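PDB 2R7K: 5-formaminoimidazole-4-carboxamide-1-(beta)-D-ribofuranosyl 5'-monophosphate synthetase from Methanocaldococcus jannaschii, which catalyses the folate-independent, ATP- and formate-dependent formylation of AICAR to FAICAR in the de novo synthesis of IMP. Local coordinates for residues E18-T23 / L85-V90; N103-F108 / N115-R120; N206-Y211 / G224-Y229; R228-I233 / Y253-N258. All coordinates share one frame; numbering follows the deposited sequence.

Interaction 1: E18-T23 / L85-V90; sequences EITIAT and LNSIVV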
# COMPACT_ATOMS: atom_id res chain seq x y z
N GLU A 18 -7.09 -26.62 -4.64
CA GLU A 18 -7.87 -25.85 -5.61
C GLU A 18 -9.24 -25.39 -5.07
O GLU A 18 -10.21 -25.27 -5.82
CB GLU A 18 -8.06 -26.65 -6.89
CG GLU A 18 -6.75 -27.08 -7.53
CD GLU A 18 -6.95 -27.80 -8.84
OE1 GLU A 18 -8.12 -28.01 -9.24
OE2 GLU A 18 -5.94 -28.17 -9.47
N ILE A 19 -9.30 -25.14 -3.77
CA ILE A 19 -10.55 -24.76 -3.12
C ILE A 19 -10.98 -23.35 -3.50
O ILE A 19 -10.22 -22.39 -3.36
CB ILE A 19 -10.45 -24.94 -1.61
CG1 ILE A 19 -10.66 -26.42 -1.28
CG2 ILE A 19 -11.48 -24.08 -0.88
CD1 ILE A 19 -10.17 -26.80 0.08
N THR A 20 -12.20 -23.24 -4.02
CA THR A 20 -12.75 -21.96 -4.42
C THR A 20 -13.84 -21.49 -3.46
O THR A 20 -14.32 -22.25 -2.62
CB THR A 20 -13.33 -22.01 -5.85
OG1 THR A 20 -14.39 -22.98 -5.90
CG2 THR A 20 -12.26 -22.35 -6.87
N ILE A 21 -14.23 -20.23 -3.60
CA ILE A 21 -15.33 -19.69 -2.82
C ILE A 21 -16.45 -19.36 -3.80
O ILE A 21 -16.22 -18.71 -4.82
CB ILE A 21 -14.89 -18.47 -2.00
CG1 ILE A 21 -13.97 -18.93 -0.86
CG2 ILE A 21 -16.10 -17.71 -1.45
CD1 ILE A 21 -13.38 -17.81 -0.03
N ALA A 22 -17.65 -19.84 -3.51
CA ALA A 22 -18.78 -19.59 -4.39
C ALA A 22 -19.96 -18.95 -3.66
O ALA A 22 -20.13 -19.11 -2.46
CB ALA A 22 -19.22 -20.88 -5.08
N THR A 23 -20.77 -18.23 -4.42
CA THR A 23 -21.97 -17.62 -3.88
C THR A 23 -22.88 -17.23 -5.03
O THR A 23 -22.46 -17.18 -6.19
CB THR A 23 -21.66 -16.39 -2.98
OG1 THR A 23 -22.71 -16.20 -2.03
CG2 THR A 23 -21.47 -15.14 -3.81
N LEU A 85 -15.88 -27.95 -8.68
CA LEU A 85 -15.04 -26.77 -8.65
C LEU A 85 -14.42 -26.61 -7.28
O LEU A 85 -13.72 -25.64 -7.02
CB LEU A 85 -15.84 -25.52 -9.02
CG LEU A 85 -16.12 -25.34 -10.52
CD1 LEU A 85 -17.21 -24.31 -10.72
CD2 LEU A 85 -14.86 -24.92 -11.26
N ASN A 86 -14.68 -27.58 -6.41
CA ASN A 86 -14.17 -27.56 -5.04
C ASN A 86 -14.63 -26.32 -4.26
O ASN A 86 -13.93 -25.82 -3.38
CB ASN A 86 -12.65 -27.69 -5.02
CG ASN A 86 -12.17 -28.93 -5.75
OD1 ASN A 86 -12.20 -30.03 -5.20
ND2 ASN A 86 -11.74 -28.77 -6.99
N SER A 87 -15.84 -25.86 -4.60
CA SER A 87 -16.41 -24.64 -4.03
C SER A 87 -16.91 -24.80 -2.61
O SER A 87 -17.64 -25.75 -2.31
CB SER A 87 -17.55 -24.14 -4.90
OG SER A 87 -17.11 -23.83 -6.21
N ILE A 88 -16.52 -23.88 -1.74
CA ILE A 88 -17.20 -23.68 -0.47
C ILE A 88 -18.18 -22.54 -0.68
O ILE A 88 -17.79 -21.44 -1.07
CB ILE A 88 -16.22 -23.32 0.66
CG1 ILE A 88 -15.20 -24.43 0.87
CG2 ILE A 88 -16.98 -23.03 1.96
CD1 ILE A 88 -14.26 -24.17 2.04
N VAL A 89 -19.47 -22.80 -0.45
CA VAL A 89 -20.51 -21.79 -0.67
C VAL A 89 -20.65 -20.82 0.50
O VAL A 89 -20.73 -21.23 1.65
CB VAL A 89 -21.87 -22.44 -0.98
CG1 VAL A 89 -23.00 -21.41 -0.87
CG2 VAL A 89 -21.86 -23.07 -2.36
N VAL A 90 -20.65 -19.52 0.19
CA VAL A 90 -20.94 -18.52 1.22
C VAL A 90 -22.41 -18.09 1.10
O VAL A 90 -22.81 -17.49 0.10
CB VAL A 90 -20.00 -17.29 1.15
CG1 VAL A 90 -20.38 -16.26 2.20
CG2 VAL A 90 -18.55 -17.74 1.36
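T20 and S87 meet through their hydroxyls: S87 OG donates to T20 OG1 at 2.9 Å, and T20 OG1 hands its own proton on to the backbone, reaching L85 O at 3.0 Å from above the carbonyl plane. With chi1 at 60°, T20 OG1 sits between its backbone N and carbonyl carbon, a setting that lets one oxygen serve both partners, while CG2 leans on the same L85 carbonyl. A22 CB rests against S87 CB at 3.7 Å, on the face that carries T20 and S87. The face of I21 and I88 is aliphatic: I21 CG2 touches neighbouring V90 CG2 at 3.7 Å, and I88 CD1 meets neighbouring I19 CG2 at 4.0 Å, both pairs crossing at a slant. Beneath these side chains the backbones run parallel, T20 beside S87, I21 beside I88 and A22 beside V89. This is the pairing of strands 20-24 and 87-89 in the four-stranded parallel sheet, ordered 63-66, 43-47, 20-24, 87-89, of a Rossmann-like domain. Straight bonds join I88 N to T20 O and A22 N to I88 O, and V90 N lies 2.7 Å from A22 O. Before the strand, N86 takes a positive phi in the Schellman motif that ends helix 76-84; its CB packs on E18 O, and its OD1 accepts from N15 N. V44 of strand 43-47, at the other edge of 20-24, touches the side chains of T20, A22 and S87. Helix 339-353 packs on I19, I21 and I88. The E18 carboxylate turns to F64 N of a second subunit.

Interaction 2: N103-F108 / N115-R120; sequences NVENSF and NRRILR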
# COMPACT_ATOMS: atom_id res chain seq x y z
N ASN A 103 -34.71 -26.63 1.22
CA ASN A 103 -33.71 -27.21 0.32
C ASN A 103 -32.30 -27.00 0.86
O ASN A 103 -31.43 -27.85 0.68
CB ASN A 103 -33.84 -26.61 -1.08
CG ASN A 103 -35.17 -26.93 -1.73
OD1 ASN A 103 -35.88 -27.85 -1.30
ND2 ASN A 103 -35.52 -26.19 -2.77
N VAL A 104 -32.07 -25.86 1.52
CA VAL A 104 -30.77 -25.56 2.10
C VAL A 104 -30.44 -26.50 3.25
O VAL A 104 -29.31 -26.94 3.40
CB VAL A 104 -30.70 -24.09 2.60
CG1 VAL A 104 -29.49 -23.89 3.51
CG2 VAL A 104 -30.65 -23.12 1.44
N GLU A 105 -31.45 -26.81 4.07
CA GLU A 105 -31.21 -27.56 5.30
C GLU A 105 -30.98 -29.06 5.08
O GLU A 105 -30.38 -29.71 5.94
CB GLU A 105 -32.36 -27.36 6.29
CG GLU A 105 -32.54 -25.93 6.78
CD GLU A 105 -31.51 -25.53 7.82
OE1 GLU A 105 -30.97 -26.43 8.51
OE2 GLU A 105 -31.24 -24.32 7.97
N ASN A 106 -31.46 -29.59 3.95
CA ASN A 106 -31.38 -31.03 3.70
C ASN A 106 -31.34 -31.50 2.23
O ASN A 106 -31.36 -32.70 1.96
CB ASN A 106 -32.47 -31.79 4.48
CG ASN A 106 -33.78 -31.02 4.56
OD1 ASN A 106 -34.43 -30.77 3.55
ND2 ASN A 106 -34.18 -30.67 5.78
N SER A 107 -31.27 -30.56 1.30
CA SER A 107 -31.21 -30.92 -0.12
C SER A 107 -30.02 -30.26 -0.84
O SER A 107 -29.79 -30.51 -2.02
CB SER A 107 -32.53 -30.55 -0.80
OG SER A 107 -32.42 -30.54 -2.21
N PHE A 108 -29.26 -29.43 -0.13
CA PHE A 108 -28.15 -28.71 -0.75
C PHE A 108 -26.80 -29.29 -0.32
O PHE A 108 -26.22 -28.85 0.67
CB PHE A 108 -28.20 -27.21 -0.44
CG PHE A 108 -27.35 -26.38 -1.34
CD1 PHE A 108 -26.19 -25.77 -0.86
CD2 PHE A 108 -27.68 -26.21 -2.67
CE1 PHE A 108 -25.40 -25.00 -1.70
CE2 PHE A 108 -26.89 -25.45 -3.51
CZ PHE A 108 -25.75 -24.84 -3.03
N ASN A 115 -22.91 -22.03 10.23
CA ASN A 115 -23.72 -23.04 10.91
C ASN A 115 -25.06 -23.21 10.19
O ASN A 115 -25.98 -22.42 10.39
CB ASN A 115 -23.93 -22.65 12.38
CG ASN A 115 -24.79 -23.65 13.14
OD1 ASN A 115 -25.35 -24.57 12.57
ND2 ASN A 115 -24.91 -23.45 14.45
N ARG A 116 -25.14 -24.23 9.35
CA ARG A 116 -26.30 -24.53 8.53
C ARG A 116 -27.62 -24.55 9.31
O ARG A 116 -28.64 -24.04 8.84
CB ARG A 116 -26.10 -25.88 7.86
CG ARG A 116 -26.80 -26.07 6.54
CD ARG A 116 -26.38 -27.39 5.93
NE ARG A 116 -26.55 -27.41 4.48
CZ ARG A 116 -25.55 -27.47 3.61
NH1 ARG A 116 -24.29 -27.52 4.03
NH2 ARG A 116 -25.81 -27.49 2.31
N ARG A 117 -27.60 -25.16 10.49
CA ARG A 117 -28.80 -25.34 11.30
C ARG A 117 -29.40 -23.99 11.71
O ARG A 117 -30.62 -23.82 11.74
CB ARG A 117 -28.49 -26.16 12.55
CG ARG A 117 -27.85 -27.53 12.31
CD ARG A 117 -28.86 -28.58 11.83
NE ARG A 117 -28.85 -28.72 10.38
CZ ARG A 117 -29.68 -29.50 9.69
NH1 ARG A 117 -30.61 -30.21 10.32
NH2 ARG A 117 -29.59 -29.56 8.37
N ILE A 118 -28.53 -23.04 12.04
CA ILE A 118 -28.96 -21.79 12.65
C ILE A 118 -29.62 -20.83 11.67
O ILE A 118 -30.15 -19.80 12.06
CB ILE A 118 -27.80 -21.10 13.40
CG1 ILE A 118 -28.33 -20.26 14.55
CG2 ILE A 118 -26.94 -20.28 12.44
CD1 ILE A 118 -27.26 -19.75 15.48
N LEU A 119 -29.60 -21.18 10.39
CA LEU A 119 -30.20 -20.34 9.36
C LEU A 119 -31.72 -20.25 9.50
O LEU A 119 -32.35 -19.35 8.94
CB LEU A 119 -29.84 -20.85 7.97
CG LEU A 119 -28.38 -20.71 7.52
CD1 LEU A 119 -28.23 -21.13 6.07
CD2 LEU A 119 -27.89 -19.29 7.73
N ARG A 120 -32.32 -21.19 10.23
CA ARG A 120 -33.76 -21.13 10.38
C ARG A 120 -34.17 -20.49 11.70
O ARG A 120 -35.33 -20.17 11.91
CB ARG A 120 -34.42 -22.50 10.14
CG ARG A 120 -34.49 -23.45 11.31
CD ARG A 120 -35.05 -24.76 10.79
NE ARG A 120 -35.90 -24.51 9.62
CZ ARG A 120 -36.14 -25.39 8.65
NH1 ARG A 120 -36.92 -25.06 7.63
NH2 ARG A 120 -35.58 -26.59 8.69
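E105 folds back toward R116 and R117 through a bend at chi2 (-76°), whereas R116 leaves its backbone with CG anti to N (chi1 -152°) and runs extended from CG to NE. These side chains bring helix 101-106 and the 3-10 segment 117-119 together. R116 NE donates to V104 O at 3.0 Å, a nearly straight bond (169°) with the carbonyl oxygen lying in the guanidinium plane. R116 NH1 pairs with the C-terminal carboxylate of S361, so this buried arginine ties the helix to the chain terminus. R117 presents a face of its guanidinium to E105 OE1; NH2 is 3.4 Å away, but no N-H points at the oxygen, and the salt bridge rests on charge alone. R117 NH2 also makes a weak bond to E105 O. R120 lays its guanidinium over E105 CG, NH2 at 3.7 Å, while its NH1 pairs with D102. Were E105 replaced by an alanine, R117 would probably lose its carboxylate charge partner, keeping only the weak bond to the backbone oxygen, and a gap is likely beneath the R120 guanidinium. Deeper in, V104 CG1 meets L119 CD1 at 4.0 Å, the side chains crossing at about a right angle. V104 and L119 pack on helix 93-99, and F108 reaches between that helix and helix 76-84, its ring edge-to-face with F95.

Interaction 3: N206-Y211 / G224-Y229; sequences NFCIHY and GMDKRY. With AMZ (aminoimidazole 4-carboxamide ribonucleotide), chain F.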
# COMPACT_ATOMS: atom_id res chain seq x y z
N ASN A 206 -30.88 4.23 14.25
CA ASN A 206 -30.60 2.91 13.71
C ASN A 206 -29.11 2.58 13.62
O ASN A 206 -28.34 3.28 12.95
CB ASN A 206 -31.21 2.80 12.31
CG ASN A 206 -31.06 1.42 11.70
OD1 ASN A 206 -30.97 1.28 10.49
ND2 ASN A 206 -31.07 0.38 12.54
N PHE A 207 -28.71 1.51 14.29
CA PHE A 207 -27.39 0.92 14.09
C PHE A 207 -27.55 -0.55 13.78
O PHE A 207 -27.94 -1.33 14.65
CB PHE A 207 -26.53 1.08 15.34
CG PHE A 207 -26.28 2.50 15.73
CD1 PHE A 207 -25.19 3.19 15.23
CD2 PHE A 207 -27.14 3.16 16.60
CE1 PHE A 207 -24.95 4.51 15.59
CE2 PHE A 207 -26.92 4.48 16.95
CZ PHE A 207 -25.81 5.15 16.45
N CYS A 208 -27.30 -0.92 12.53
CA CYS A 208 -27.20 -2.33 12.15
C CYS A 208 -25.74 -2.75 12.35
O CYS A 208 -24.86 -2.38 11.59
CB CYS A 208 -27.65 -2.53 10.71
SG CYS A 208 -29.33 -1.84 10.39
N ILE A 209 -25.49 -3.51 13.40
CA ILE A 209 -24.12 -3.80 13.81
C ILE A 209 -23.65 -5.13 13.23
O ILE A 209 -24.28 -6.18 13.44
CB ILE A 209 -24.00 -3.77 15.34
CG1 ILE A 209 -24.47 -2.40 15.85
CG2 ILE A 209 -22.57 -4.04 15.77
CD1 ILE A 209 -24.87 -2.39 17.31
N HIS A 210 -22.56 -5.09 12.48
CA HIS A 210 -22.06 -6.28 11.82
C HIS A 210 -20.90 -6.89 12.61
O HIS A 210 -19.82 -6.28 12.76
CB HIS A 210 -21.69 -5.99 10.36
CG HIS A 210 -22.78 -5.29 9.60
ND1 HIS A 210 -23.85 -5.96 9.04
CD2 HIS A 210 -22.97 -3.98 9.33
CE1 HIS A 210 -24.65 -5.09 8.45
NE2 HIS A 210 -24.14 -3.88 8.61
N TYR A 211 -21.13 -8.09 13.12
CA TYR A 211 -20.13 -8.82 13.89
C TYR A 211 -19.58 -10.01 13.09
O TYR A 211 -20.19 -10.46 12.12
CB TYR A 211 -20.73 -9.39 15.18
CG TYR A 211 -21.40 -8.43 16.14
CD1 TYR A 211 -20.74 -8.00 17.28
CD2 TYR A 211 -22.71 -8.00 15.93
CE1 TYR A 211 -21.36 -7.14 18.18
CE2 TYR A 211 -23.33 -7.14 16.83
CZ TYR A 211 -22.65 -6.72 17.94
OH TYR A 211 -23.26 -5.87 18.83
N GLY A 224 -18.27 -3.51 11.34
CA GLY A 224 -18.80 -2.23 10.88
C GLY A 224 -20.26 -2.01 11.25
O GLY A 224 -20.88 -2.87 11.89
N MET A 225 -20.80 -0.87 10.83
CA MET A 225 -22.20 -0.52 11.13
C MET A 225 -22.77 0.29 9.98
O MET A 225 -22.05 1.09 9.37
CB MET A 225 -22.28 0.35 12.38
CG MET A 225 -21.72 -0.28 13.62
SD MET A 225 -21.80 0.90 14.96
CE MET A 225 -21.11 -0.11 16.29
N ASP A 226 -24.07 0.11 9.73
CA ASP A 226 -24.81 0.95 8.80
C ASP A 226 -26.19 1.32 9.37
O ASP A 226 -26.67 0.70 10.32
CB ASP A 226 -25.02 0.24 7.45
CG ASP A 226 -26.05 -0.90 7.52
OD1 ASP A 226 -25.70 -1.97 8.07
OD2 ASP A 226 -27.19 -0.76 7.00
N LYS A 227 -26.81 2.34 8.78
CA LYS A 227 -28.23 2.58 9.00
C LYS A 227 -28.98 2.31 7.70
O LYS A 227 -28.45 2.54 6.61
CB LYS A 227 -28.49 4.00 9.52
CG LYS A 227 -28.42 5.10 8.47
CD LYS A 227 -28.77 6.47 9.08
CE LYS A 227 -29.38 7.40 8.05
NZ LYS A 227 -29.87 8.67 8.63
N ARG A 228 -30.20 1.81 7.82
CA ARG A 228 -30.98 1.42 6.66
C ARG A 228 -31.49 2.66 5.96
O ARG A 228 -31.69 3.71 6.60
CB ARG A 228 -32.17 0.56 7.08
CG ARG A 228 -31.79 -0.73 7.77
CD ARG A 228 -31.09 -1.67 6.80
NE ARG A 228 -31.17 -3.06 7.24
CZ ARG A 228 -30.12 -3.84 7.46
NH1 ARG A 228 -28.89 -3.39 7.26
NH2 ARG A 228 -30.31 -5.09 7.87
N TYR A 229 -31.67 2.54 4.65
CA TYR A 229 -32.20 3.60 3.81
C TYR A 229 -33.39 2.95 3.12
O TYR A 229 -33.22 2.15 2.20
CB TYR A 229 -31.14 4.02 2.80
CG TYR A 229 -31.34 5.36 2.17
CD1 TYR A 229 -31.88 6.42 2.90
CD2 TYR A 229 -30.95 5.60 0.86
CE1 TYR A 229 -32.04 7.66 2.32
CE2 TYR A 229 -31.10 6.85 0.28
CZ TYR A 229 -31.66 7.87 1.02
OH TYR A 229 -31.83 9.11 0.46
O5 AMZ F . -29.62 -3.99 3.72
C6 AMZ F . -29.64 -4.34 2.54
N2 AMZ F . -29.03 -3.71 1.54
C3A AMZ F . -30.40 -5.58 2.12
C7A AMZ F . -31.10 -6.41 2.97
N3 AMZ F . -31.22 -6.25 4.29
N1 AMZ F . -30.51 -6.06 0.89
C5 AMZ F . -31.26 -7.17 0.96
N AMZ F . -31.62 -7.38 2.24
C1 AMZ F . -32.44 -8.50 2.73
C2 AMZ F . -33.93 -8.19 2.56
C3 AMZ F . -34.31 -8.96 1.32
O2 AMZ F . -35.65 -9.44 1.47
O1 AMZ F . -34.63 -8.72 3.69
O AMZ F . -32.12 -9.65 1.91
C AMZ F . -33.35 -10.16 1.35
C4 AMZ F . -33.02 -10.62 -0.08
O3 AMZ F . -32.45 -9.55 -0.82
P AMZ F . -32.85 -9.32 -2.35
OP1 AMZ F . -32.47 -10.42 -3.27
O4 AMZ F . -34.45 -9.08 -2.37
OP2 AMZ F . -32.18 -7.92 -2.78
O HOH W 1 -32.97 3.93 9.49
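H210 NE2 donates to D226 OD1 at 2.5 Å, the imidazole and carboxylate planes only 17° apart and the oxygen close to the ring plane. The other oxygen, OD2, uses its syn lone pair for R228 NH1 at 3.1 Å, a salt bridge in the guanidinium plane; R228 NH2 pairs with D316. N206, its CG anti to the backbone N (chi1 -176°), sends OD1 across to R228 N at 2.8 Å, in the carbonyl plane of the amide. C208 SG lies 3.5 Å from R228 NH1 over one guanidinium face, and the carboxamide oxygen O5 of AMZ lies over the opposite face. A methionine in place of R228 would probably leave D226 OD2 and D316 without their cationic partner and the AMZ carboxamide without a flat positive neighbour. On the face of I209 and M225, M225 runs extended alongside I209, CE to CG1 at 4.1 Å, and its SD makes an oblique Met-aromatic contact with F207. C208 with D226 and H210 with G224 are antiparallel hydrogen-bonded pairs flanking the non-hydrogen-bonded I209-M225 pair. They form the hairpin of strands 205-214 and 219-230 in the ATP-grasp sheet, and the face carrying D226 and R228 borders the AICAR site.

Interaction 4: R228-I233 / Y253-N258; sequences RYESNI and YVITGN. With AMZ (aminoimidazole 4-carboxamide ribonucleotide), chain F; ACP (phosphomethylphosphonic acid adenylate ester), chain E.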
# COMPACT_ATOMS: atom_id res chain seq x y z
N ARG A 228 -30.20 1.81 7.82
CA ARG A 228 -30.98 1.42 6.66
C ARG A 228 -31.49 2.66 5.96
O ARG A 228 -31.69 3.71 6.60
CB ARG A 228 -32.17 0.56 7.08
CG ARG A 228 -31.79 -0.73 7.77
CD ARG A 228 -31.09 -1.67 6.80
NE ARG A 228 -31.17 -3.06 7.24
CZ ARG A 228 -30.12 -3.84 7.46
NH1 ARG A 228 -28.89 -3.39 7.26
NH2 ARG A 228 -30.31 -5.09 7.87
N TYR A 229 -31.67 2.54 4.65
CA TYR A 229 -32.20 3.60 3.81
C TYR A 229 -33.39 2.95 3.12
O TYR A 229 -33.22 2.15 2.20
CB TYR A 229 -31.14 4.02 2.80
CG TYR A 229 -31.34 5.36 2.17
CD1 TYR A 229 -31.88 6.42 2.90
CD2 TYR A 229 -30.95 5.60 0.86
CE1 TYR A 229 -32.04 7.66 2.32
CE2 TYR A 229 -31.10 6.85 0.28
CZ TYR A 229 -31.66 7.87 1.02
OH TYR A 229 -31.83 9.11 0.46
N GLU A 230 -34.59 3.29 3.59
CA GLU A 230 -35.81 2.57 3.22
C GLU A 230 -36.82 3.46 2.48
O GLU A 230 -36.95 4.64 2.77
CB GLU A 230 -36.44 1.95 4.48
CG GLU A 230 -35.64 0.77 5.03
CD GLU A 230 -35.91 0.48 6.49
OE1 GLU A 230 -36.37 1.39 7.22
OE2 GLU A 230 -35.66 -0.67 6.91
N SER A 231 -37.53 2.87 1.52
CA SER A 231 -38.54 3.59 0.74
C SER A 231 -39.92 2.95 0.98
O SER A 231 -40.03 1.73 0.99
CB SER A 231 -38.17 3.54 -0.75
OG SER A 231 -39.00 4.37 -1.54
N ASN A 232 -40.97 3.75 1.14
CA ASN A 232 -40.96 5.19 0.89
C ASN A 232 -40.65 6.03 2.12
O ASN A 232 -40.54 7.24 2.05
CB ASN A 232 -42.31 5.63 0.29
CG ASN A 232 -43.46 5.55 1.30
OD1 ASN A 232 -43.24 5.41 2.51
ND2 ASN A 232 -44.68 5.63 0.80
N ILE A 233 -40.50 5.37 3.26
CA ILE A 233 -40.46 6.08 4.53
C ILE A 233 -39.42 7.21 4.58
O ILE A 233 -39.73 8.32 5.02
CB ILE A 233 -40.28 5.10 5.72
CG1 ILE A 233 -40.36 5.85 7.05
CG2 ILE A 233 -38.99 4.30 5.58
CD1 ILE A 233 -41.69 6.58 7.27
N TYR A 253 -41.57 0.35 4.12
CA TYR A 253 -40.21 0.20 4.65
C TYR A 253 -39.39 -0.78 3.82
O TYR A 253 -38.76 -1.69 4.36
CB TYR A 253 -40.27 -0.25 6.10
CG TYR A 253 -40.93 0.77 7.01
CD1 TYR A 253 -40.16 1.63 7.79
CD2 TYR A 253 -42.32 0.88 7.09
CE1 TYR A 253 -40.75 2.56 8.63
CE2 TYR A 253 -42.93 1.82 7.92
CZ TYR A 253 -42.13 2.65 8.69
OH TYR A 253 -42.71 3.59 9.52
N VAL A 254 -39.41 -0.60 2.51
CA VAL A 254 -38.64 -1.44 1.61
C VAL A 254 -37.16 -1.05 1.65
O VAL A 254 -36.82 0.11 1.38
CB VAL A 254 -39.13 -1.28 0.16
CG1 VAL A 254 -38.48 -2.34 -0.74
CG2 VAL A 254 -40.65 -1.38 0.10
N ILE A 255 -36.30 -2.00 1.98
CA ILE A 255 -34.86 -1.74 2.00
C ILE A 255 -34.36 -1.38 0.61
O ILE A 255 -34.50 -2.18 -0.33
CB ILE A 255 -34.03 -2.92 2.56
CG1 ILE A 255 -32.56 -2.52 2.66
CG2 ILE A 255 -34.18 -4.18 1.71
CD1 ILE A 255 -32.33 -1.39 3.64
N THR A 256 -33.81 -0.18 0.46
CA THR A 256 -33.26 0.23 -0.83
C THR A 256 -31.74 0.44 -0.81
O THR A 256 -31.11 0.48 -1.86
CB THR A 256 -33.92 1.51 -1.40
OG1 THR A 256 -33.55 2.66 -0.62
CG2 THR A 256 -35.43 1.38 -1.47
N GLY A 257 -31.16 0.58 0.38
CA GLY A 257 -29.75 0.92 0.47
C GLY A 257 -29.30 1.11 1.90
O GLY A 257 -30.06 0.86 2.83
N ASN A 258 -28.05 1.53 2.07
CA ASN A 258 -27.47 1.72 3.39
C ASN A 258 -26.53 2.91 3.43
O ASN A 258 -25.96 3.32 2.42
CB ASN A 258 -26.72 0.45 3.85
CG ASN A 258 -27.45 -0.83 3.49
OD1 ASN A 258 -28.05 -1.48 4.36
ND2 ASN A 258 -27.40 -1.21 2.22
O5 AMZ F . -29.62 -3.99 3.72
C6 AMZ F . -29.64 -4.34 2.54
N2 AMZ F . -29.03 -3.71 1.54
C3A AMZ F . -30.40 -5.58 2.12
C7A AMZ F . -31.10 -6.41 2.97
N3 AMZ F . -31.22 -6.25 4.29
N1 AMZ F . -30.51 -6.06 0.89
C5 AMZ F . -31.26 -7.17 0.96
N AMZ F . -31.62 -7.38 2.24
C1 AMZ F . -32.44 -8.50 2.73
C2 AMZ F . -33.93 -8.19 2.56
C3 AMZ F . -34.31 -8.96 1.32
O2 AMZ F . -35.65 -9.44 1.47
O1 AMZ F . -34.63 -8.72 3.69
O AMZ F . -32.12 -9.65 1.91
C AMZ F . -33.35 -10.16 1.35
C4 AMZ F . -33.02 -10.62 -0.08
O3 AMZ F . -32.45 -9.55 -0.82
P AMZ F . -32.85 -9.32 -2.35
OP1 AMZ F . -32.47 -10.42 -3.27
O4 AMZ F . -34.45 -9.08 -2.37
OP2 AMZ F . -32.18 -7.92 -2.78
PG ACP E . -36.45 -6.83 5.44
O1G ACP E . -37.45 -6.79 4.31
O2G ACP E . -35.93 -8.21 5.75
O3G ACP E . -35.36 -5.78 5.32
PB ACP E . -36.44 -6.69 8.41
O1B ACP E . -34.98 -6.45 8.11
O2B ACP E . -36.84 -8.05 8.95
C3B ACP E . -37.40 -6.34 6.91
PA ACP E . -38.34 -5.29 10.01
O1A ACP E . -38.47 -5.79 11.42
O2A ACP E . -39.34 -5.68 8.95
O3A ACP E . -36.83 -5.59 9.52
O5' ACP E . -38.33 -3.69 10.07
C5' ACP E . -38.46 -2.94 8.88
C4' ACP E . -38.09 -1.52 9.26
O4' ACP E . -39.08 -0.99 10.15
C3' ACP E . -36.78 -1.47 10.03
O3' ACP E . -35.63 -1.37 9.18
C2' ACP E . -36.96 -0.25 10.91
O2' ACP E . -36.57 0.91 10.17
C1' ACP E . -38.46 -0.20 11.17
N9 ACP E . -38.75 -0.85 12.46
C8 ACP E . -38.81 -2.18 12.66
N7 ACP E . -39.07 -2.48 13.95
C5 ACP E . -39.20 -1.31 14.61
C6 ACP E . -39.50 -0.90 16.00
N6 ACP E . -39.70 -1.82 16.96
N1 ACP E . -39.53 0.42 16.27
C2 ACP E . -39.32 1.35 15.31
N3 ACP E . -39.05 1.05 14.03
C4 ACP E . -38.97 -0.24 13.62
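Y229 O is gripped by T256 through two firm bonds, N at 3.0 Å in the carbonyl plane and OG1 at 2.9 Å from above it; G257 N adds a weak third. T256 and G257 both facing Y229 make a classic beta bulge, which shifts the antiparallel register by one residue between Y229 and E230. OG1 sits between the backbone N and carbonyl carbon (chi1 70°), and it also bonds T205 OG1 of the fourth subunit. Next to the bulge the packing is close: S231 CB touches T256 CG2 at 3.6 Å, and I255 CD1 lies 3.4 Å from R228 CD. S231 and V254 bond each other through both N and O, although the V254 side chain is partly exposed. I255 CG1 presses on AMZ C6 at 3.4 Å, and N258, an AICAR-binding residue, lies at the same carboxamide. Past S231 the strands part. The chain turns a corner there, a cis peptide precedes N232, and the side chains of N232 and Y253 diverge, leaving I233 and Y253 as the last link: I233 CB stands over one face of the tyrosine ring, 4.2 Å from its centroid, in a CH-pi contact. E230 OE1 lies at the ring edge of Y253, accepts the ribose O2' of ACP at 3.0 Å and also pairs with R238 of the third subunit. Beyond G257 and N258 the sheet continues into the fourth subunit. One strand pair thus places nucleotide and AICAR at neighbouring points, consistent with ATP-driven use of formate beside the bound AICAR.

Overall arrangement
All four contacts are buried; they differ in chemistry. Interaction 1 joins parallel strands of the Rossmann-like domain, and interaction 2 packs beside it, V89 CG2 meeting F108 CE1 at 4.1 Å, but is held by arginines round a helix end and a 3-10 turn. Interactions 3 and 4 belong to the ATP-grasp sheet, share R228 and Y229 on strand 219-230, and both touch AMZ; their centres are about 13 Å apart. There ionic and ligand contacts dominate one face, unlike the backbone, hydroxyl and aliphatic pairing of interaction 1, which involves no ion pair between its segments. Interactions 1 and 4 lie on opposite sides of the chain's centre. Neighbouring subunits reach interactions 1, 3 and 4, but not 2.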